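Local coordinates for putative sugar ABC transporter, substrate-binding protein (Clostridium phytofermentans, PDB 4WZZ) that binds L-rhamnose in the cleft between two alpha/beta lobes and probably serves as the substrate-capturing component of a sugar ABC transporter, at residues D221-Y224 with Q225-C228; P299-L302 with G303-A306; C103-N106 with A107-Q110. All blocks are in the same frame, centred on the assembly; numbering follows the deposited sequence.

Contact 1. Residues D221-Y224 with Q225-C228; sequences DDEY and QASC. With RAM (alpha-L-rhamnopyranose), chain B.
Glu223 O receives two donors from Ser227 at the N-terminus of helix 224-237, where Glu223 holds the N-cap position. Ser227 N lies 2.9 Å from Glu223 O and Ser227 OG 2.7 Å from the same oxygen, and the two reach it from opposite faces of the carbonyl plane. The hydroxyl can do so because OG stands beside its own backbone N (chi1 -65°). One residue on, Cys228 N donates to Tyr224 O at an N-H...O angle of 160°. Cys228 SG sits over one face of the Tyr224 ring, 4.0 Å from the centroid and 14° off the normal, a sulfur-aromatic contact; Met253 and Lys257 of helix 249-261 also touch that tyrosine.

Two waters knit the cap further. One donates to Glu223 OE1 and accepts from Ala226 N. The other accepts from Asp222 N and donates to Ser227 OG, so the serine is linked through solvent to a residue of the rhamnose pocket. Asp222 itself is steadied at OD1 by Thr248, while its other oxygen faces the sugar: rhamnose O2 donates to Asp222 OD2 across 2.6 Å.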
loop_
_atom_site.group_PDB
_atom_site.type_symbol
_atom_site.label_atom_id
_atom_site.label_comp_id
_atom_site.label_asym_id
_atom_site.label_seq_id
_atom_site.Cartn_x
_atom_site.Cartn_y
_atom_site.Cartn_z
ATOM N N ASP A 221 -1.436 10.520 8.142
ATOM C CA ASP A 221 -0.844 9.523 9.060
ATOM C C ASP A 221 -1.558 8.181 9.110
ATOM O O ASP A 221 -1.379 7.404 10.058
ATOM C CB ASP A 221 -0.734 10.108 10.462
ATOM C CG ASP A 221 0.243 11.264 10.523
ATOM O OD1 ASP A 221 0.949 11.494 9.529
ATOM O OD2 ASP A 221 0.280 11.968 11.538
ATOM N N ASP A 222 -2.363 7.885 8.091
ATOM C CA ASP A 222 -3.165 6.671 8.107
ATOM C C ASP A 222 -4.121 6.606 9.311
ATOM O O ASP A 222 -4.513 5.528 9.799
ATOM C CB ASP A 222 -2.270 5.418 8.011
ATOM C CG ASP A 222 -2.094 4.943 6.590
ATOM O OD1 ASP A 222 -2.955 5.269 5.706
ATOM O OD2 ASP A 222 -1.109 4.190 6.356
ATOM N N GLU A 223 -4.556 7.785 9.746
ATOM C CA GLU A 223 -5.504 7.914 10.844
ATOM C C GLU A 223 -6.722 8.640 10.317
ATOM O O GLU A 223 -6.599 9.633 9.600
ATOM C CB GLU A 223 -4.880 8.720 11.979
ATOM C CG GLU A 223 -3.665 8.074 12.578
ATOM C CD GLU A 223 -3.071 8.823 13.774
ATOM O OE1 GLU A 223 -3.698 9.787 14.293
ATOM O OE2 GLU A 223 -1.954 8.424 14.192
ATOM N N TYR A 224 -7.899 8.139 10.688
ATOM C CA TYR A 224 -9.159 8.723 10.242
ATOM C C TYR A 224 -9.276 10.200 10.619
ATOM O O TYR A 224 -9.491 11.052 9.749
ATOM C CB TYR A 224 -10.299 7.912 10.828
ATOM C CG TYR A 224 -11.686 8.408 10.489
ATOM C CD1 TYR A 224 -12.240 8.160 9.235
ATOM C CD2 TYR A 224 -12.463 9.084 11.432
ATOM C CE1 TYR A 224 -13.517 8.597 8.914
ATOM C CE2 TYR A 224 -13.746 9.524 11.117
ATOM C CZ TYR A 224 -14.255 9.272 9.846
ATOM O OH TYR A 224 -15.517 9.676 9.478
ATOM N N GLN A 225 -9.136 10.514 11.902
ATOM C CA GLN A 225 -9.392 11.881 12.353
ATOM C C GLN A 225 -8.366 12.849 11.758
ATOM O O GLN A 225 -8.726 13.909 11.225
ATOM C CB GLN A 225 -9.431 11.981 13.876
ATOM C CG GLN A 225 -9.921 13.340 14.382
ATOM C CD GLN A 225 -11.327 13.690 13.907
ATOM O OE1 GLN A 225 -12.289 12.936 14.124
ATOM N NE2 GLN A 225 -11.458 14.850 13.258
ATOM N N ALA A 226 -7.091 12.480 11.802
ATOM C CA ALA A 226 -6.060 13.319 11.219
ATOM C C ALA A 226 -6.311 13.518 9.721
ATOM O O ALA A 226 -6.112 14.598 9.186
ATOM C CB ALA A 226 -4.689 12.706 11.443
ATOM N N SER A 227 -6.782 12.483 9.047
ATOM C CA SER A 227 -7.019 12.600 7.616
ATOM C C SER A 227 -8.228 13.501 7.317
ATOM O O SER A 227 -8.197 14.287 6.375
ATOM C CB SER A 227 -7.194 11.234 6.978
ATOM O OG SER A 227 -5.999 10.496 7.063
ATOM N N CYS A 228 -9.254 13.434 8.156
ATOM C CA CYS A 228 -10.382 14.373 8.036
ATOM C C CYS A 228 -9.905 15.801 8.244
ATOM O O CYS A 228 -10.249 16.714 7.461
ATOM C CB CYS A 228 -11.502 14.049 9.037
ATOM S SG CYS A 228 -12.421 12.530 8.652
HETATM C C1 RAM B . -3.092 2.348 3.506
HETATM C C2 RAM B . -1.666 1.975 3.893
HETATM C C3 RAM B . -1.034 0.989 2.911
HETATM C C4 RAM B . -1.243 1.438 1.469
HETATM C C5 RAM B . -2.718 1.745 1.215
HETATM C C6 RAM B . -2.946 2.295 -0.184
HETATM O O1 RAM B . -3.916 1.258 3.732
HETATM O O2 RAM B . -0.957 3.175 3.934
HETATM O O3 RAM B . 0.344 0.880 3.260
HETATM O O4 RAM B . -0.791 0.429 0.585
HETATM O O5 RAM B . -3.199 2.687 2.135
HETATM O O HOH W 1 -3.720 9.334 5.878
HETATM O O HOH W 2 -6.044 10.947 14.151
#

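Contact 2. Residues P299-L302 with G303-A306; sequences PIQL and GNLA
Asn304 folds back over the preceding turn of helix 299-315 and packs against Ile300 and Gln301. With CG held beside the backbone N (chi1 -66°), the amide lies close to the main chain: Asn304 CG is 3.2 Å from Ile300 O, and Asn304 OD1 is 3.5 Å from Gln301 CA. The Ile300 side chain runs alongside in the same direction, its CG2 branch 4.1 Å from Asn304 ND2. That nitrogen does not bond to Ile300 O, for the angle is poor; it donates instead to Gly75 O of helix 67-82, giving the ND2 of this buried residue a partner. Ile300 O is taken by Asn304 N in the carbonyl plane at 2.7 Å.

Tight packing takes in the buried Pro299, Leu302, Gly303, Asn304, Leu305 and Ala306, with Ala306 CB 3.4 Å from Leu302 O. Gly303 N bonds to Pro299 O from above the carbonyl plane, 36° out of it, and Leu305 N and Ala306 N donate to Gln301 O and Leu302 O. Leu302 meets Tyr68 and Glu72, Leu305 joins it on Val155, and Ala306 rests on Leu140 and Leu142.

Ile300 and Gln301 form the looser, partly exposed side. Gln301 reaches outward as an extended chain, touching Asn304 OD1 through CG at 3.8 Å, and the two amide planes stand 67° apart. It also meets loop residues Thr332 and Leu333.

Four successive i to i+4 backbone bonds identify the first turns of an alpha-helix packed against helix 67-82 and strands 138-142 and 154-156 of the mixed sheet in an alpha/beta lobe of the periplasmic binding protein fold.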
loop_
_atom_site.group_PDB
_atom_site.type_symbol
_atom_site.label_atom_id
_atom_site.label_comp_id
_atom_site.label_asym_id
_atom_site.label_seq_id
_atom_site.Cartn_x
_atom_site.Cartn_y
_atom_site.Cartn_z
ATOM N N PRO A 299 -5.542 -6.755 -1.377
ATOM C CA PRO A 299 -4.628 -6.804 -0.224
ATOM C C PRO A 299 -4.494 -8.201 0.372
ATOM O O PRO A 299 -3.477 -8.535 0.985
ATOM C CB PRO A 299 -5.254 -5.841 0.782
ATOM C CG PRO A 299 -6.715 -5.835 0.427
ATOM C CD PRO A 299 -6.792 -6.027 -1.068
ATOM N N ILE A 300 -5.536 -9.008 0.216
ATOM C CA ILE A 300 -5.496 -10.380 0.695
ATOM C C ILE A 300 -4.464 -11.171 -0.113
ATOM O O ILE A 300 -3.628 -11.891 0.431
ATOM C CB ILE A 300 -6.872 -11.053 0.591
ATOM C CG1 ILE A 300 -7.900 -10.252 1.385
ATOM C CG2 ILE A 300 -6.797 -12.477 1.092
ATOM C CD1 ILE A 300 -9.307 -10.722 1.198
ATOM N N GLN A 301 -4.512 -11.015 -1.432
ATOM C CA GLN A 301 -3.547 -11.670 -2.292
ATOM C C GLN A 301 -2.137 -11.118 -2.108
ATOM O O GLN A 301 -1.156 -11.872 -2.247
ATOM C CB GLN A 301 -3.985 -11.573 -3.758
ATOM C CG GLN A 301 -5.236 -12.394 -4.030
ATOM C CD GLN A 301 -5.691 -12.347 -5.473
ATOM O OE1 GLN A 301 -5.570 -11.332 -6.136
ATOM N NE2 GLN A 301 -6.257 -13.446 -5.950
ATOM N N LEU A 302 -2.013 -9.831 -1.764
ATOM C CA LEU A 302 -0.702 -9.272 -1.444
ATOM C C LEU A 302 -0.164 -10.058 -0.256
ATOM O O LEU A 302 0.999 -10.489 -0.240
ATOM C CB LEU A 302 -0.784 -7.791 -1.104
ATOM C CG LEU A 302 0.534 -7.165 -0.644
ATOM C CD1 LEU A 302 1.594 -7.265 -1.747
ATOM C CD2 LEU A 302 0.383 -5.701 -0.227
ATOM N N GLY A 303 -1.022 -10.266 0.734
ATOM C CA GLY A 303 -0.634 -11.053 1.892
ATOM C C GLY A 303 -0.325 -12.487 1.516
ATOM O O GLY A 303 0.660 -13.056 2.006
ATOM N N ASN A 304 -1.172 -13.081 0.666
ATOM C CA ASN A 304 -0.941 -14.448 0.191
ATOM C C ASN A 304 0.451 -14.575 -0.422
ATOM O O ASN A 304 1.196 -15.501 -0.112
ATOM C CB ASN A 304 -1.921 -14.871 -0.911
ATOM C CG ASN A 304 -3.373 -14.973 -0.474
ATOM O OD1 ASN A 304 -4.247 -14.960 -1.343
ATOM N ND2 ASN A 304 -3.649 -15.122 0.818
ATOM N N LEU A 305 0.780 -13.668 -1.341
ATOM C CA LEU A 305 2.026 -13.792 -2.108
ATOM C C LEU A 305 3.217 -13.598 -1.188
ATOM O O LEU A 305 4.226 -14.291 -1.297
ATOM C CB LEU A 305 2.054 -12.748 -3.229
ATOM C CG LEU A 305 3.343 -12.718 -4.040
ATOM C CD1 LEU A 305 3.604 -14.058 -4.687
ATOM C CD2 LEU A 305 3.262 -11.622 -5.082
ATOM N N ALA A 306 3.105 -12.640 -0.275
ATOM C CA ALA A 306 4.159 -12.418 0.702
ATOM C C ALA A 306 4.377 -13.659 1.556
ATOM O O ALA A 306 5.525 -13.973 1.926
ATOM C CB ALA A 306 3.836 -11.211 1.576
#

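Contact 3. Residues C103-N106 with A107-Q110; sequences CINN and AISQ
Cys103 O accepts from Ala107 N at 3.0 Å, the first of four consecutive i to i+4 bonds in helix 97-110. Ile108 N gives to Ile104 O in a nearly straight bond, with an N-H...O angle of 165°, and Ser109 N gives to Asn105 O at 3.0 Å. The last of the set is more bent: Gln110 N reaches Asn106 O at 3.0 Å but with an angle of only 137°. The same Gln110 N also turns to Ala107 O, so its hydrogen is divided between two carbonyls, the second bond being weak.

One of these acceptors and one side-chain donor are tied to Gln90, at the end of strand 86-90. Cys103 O takes a second hydrogen from Gln90 NE2, and Asn106 ND2 makes a weak bond to Gln90 OE1, so Gln90 meets the helix with both polar atoms of its amide. Gln110 lays its aliphatic part over the preceding turn: with CG beside the backbone N (chi1 -68°), Gln110 CG comes within 3.2 Å of Asn106 O.

Ile104 CG2 meets Ile108 CD1 at 4.0 Å, the two side chains crossing at a slant, while Ile108 CG1 lies 3.4 Å from Ile104 O and so covers that carbonyl. The buried Cys103, Ile104 and Ala107 face strands 56-60 and 114-117: Cys103 and Ile104 press on Ile60, Ile104 on Ile117, and Ala107 on Ala58 and Ile115. Ile108, partly exposed, packs on helix 126-134, which Ile104 also touches.

With Asn105, Asn106, Ser109 and Gln110 exposed and Cys103, Ile104 and Ala107 turned to the parallel strands, this is an amphipathic helix flanking the sheet of a Rossmann-like alpha/beta lobe in a periplasmic binding protein.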
loop_
_atom_site.group_PDB
_atom_site.type_symbol
_atom_site.label_atom_id
_atom_site.label_comp_id
_atom_site.label_asym_id
_atom_site.label_seq_id
_atom_site.Cartn_x
_atom_site.Cartn_y
_atom_site.Cartn_z
ATOM N N CYS A 103 7.554 -3.809 17.866
ATOM C CA CYS A 103 7.032 -5.073 17.333
ATOM C C CYS A 103 8.146 -5.957 16.784
ATOM O O CYS A 103 8.112 -7.172 16.935
ATOM C CB CYS A 103 5.973 -4.835 16.247
ATOM S SG CYS A 103 4.500 -3.971 16.824
ATOM N N ILE A 104 9.126 -5.368 16.116
ATOM C CA ILE A 104 10.232 -6.173 15.599
ATOM C C ILE A 104 10.922 -6.839 16.755
ATOM O O ILE A 104 11.255 -8.029 16.712
ATOM C CB ILE A 104 11.237 -5.321 14.837
ATOM C CG1 ILE A 104 10.557 -4.744 13.592
ATOM C CG2 ILE A 104 12.466 -6.163 14.481
ATOM C CD1 ILE A 104 11.228 -3.524 13.036
ATOM N N ASN A 105 11.159 -6.062 17.799
ATOM C CA ASN A 105 11.840 -6.600 18.962
ATOM C C ASN A 105 11.050 -7.724 19.633
ATOM O O ASN A 105 11.645 -8.683 20.121
ATOM C CB ASN A 105 12.198 -5.489 19.955
ATOM C CG ASN A 105 13.301 -4.571 19.429
ATOM O OD1 ASN A 105 14.131 -4.987 18.617
ATOM N ND2 ASN A 105 13.311 -3.317 19.890
ATOM N N ASN A 106 9.723 -7.608 19.643
ATOM C CA ASN A 106 8.875 -8.665 20.183
ATOM C C ASN A 106 9.010 -9.931 19.337
ATOM O O ASN A 106 9.098 -11.034 19.870
ATOM C CB ASN A 106 7.404 -8.240 20.221
ATOM C CG ASN A 106 7.071 -7.346 21.409
ATOM O OD1 ASN A 106 7.903 -7.102 22.287
ATOM N ND2 ASN A 106 5.831 -6.870 21.448
ATOM N N ALA A 107 9.026 -9.767 18.015
ATOM C CA ALA A 107 9.152 -10.915 17.129
ATOM C C ALA A 107 10.476 -11.632 17.359
ATOM O O ALA A 107 10.515 -12.863 17.456
ATOM C CB ALA A 107 9.019 -10.493 15.676
ATOM N N ILE A 108 11.559 -10.870 17.465
ATOM C CA ILE A 108 12.867 -11.472 17.716
ATOM C C ILE A 108 12.820 -12.256 19.023
ATOM O O ILE A 108 13.239 -13.418 19.091
ATOM C CB ILE A 108 13.976 -10.407 17.790
ATOM C CG1 ILE A 108 14.177 -9.740 16.431
ATOM C CG2 ILE A 108 15.273 -11.045 18.192
ATOM C CD1 ILE A 108 15.007 -8.468 16.497
ATOM N N SER A 109 12.279 -11.613 20.055
ATOM C CA SER A 109 12.160 -12.203 21.384
ATOM C C SER A 109 11.379 -13.518 21.360
ATOM O O SER A 109 11.632 -14.402 22.164
ATOM C CB SER A 109 11.461 -11.208 22.322
ATOM O OG SER A 109 11.301 -11.748 23.623
ATOM N N GLN A 110 10.415 -13.633 20.460
ATOM C CA GLN A 110 9.619 -14.851 20.360
ATOM C C GLN A 110 10.359 -15.946 19.586
ATOM O O GLN A 110 9.931 -17.097 19.560
ATOM C CB GLN A 110 8.295 -14.550 19.665
ATOM C CG GLN A 110 7.379 -13.671 20.465
ATOM C CD GLN A 110 6.096 -13.375 19.724
ATOM O OE1 GLN A 110 5.612 -14.200 18.946
ATOM N NE2 GLN A 110 5.542 -12.192 19.952
#

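Overall arrangement
All three contacts are turns or caps of helices, strung along the chain in the order 3, 1, 2 and none touching another. Contact 1 follows strand 212-219 of the four-stranded parallel sheet, whereas contacts 2 and 3 pack against the larger mixed sheet. Contacts 1 and 2 lie on opposite sides of the chain's centre, their centres 25 Å apart and nearest atoms about 12 Å. Of the three, only contact 1 holds a residue lining the sugar pocket, Asp222; contact 2 borders it through Leu302, whose side chain comes to about 6 Å from rhamnose and touches the pocket residue Tyr68. Contact 3 is centred 28 Å from contact 1 and 22 Å from contact 2.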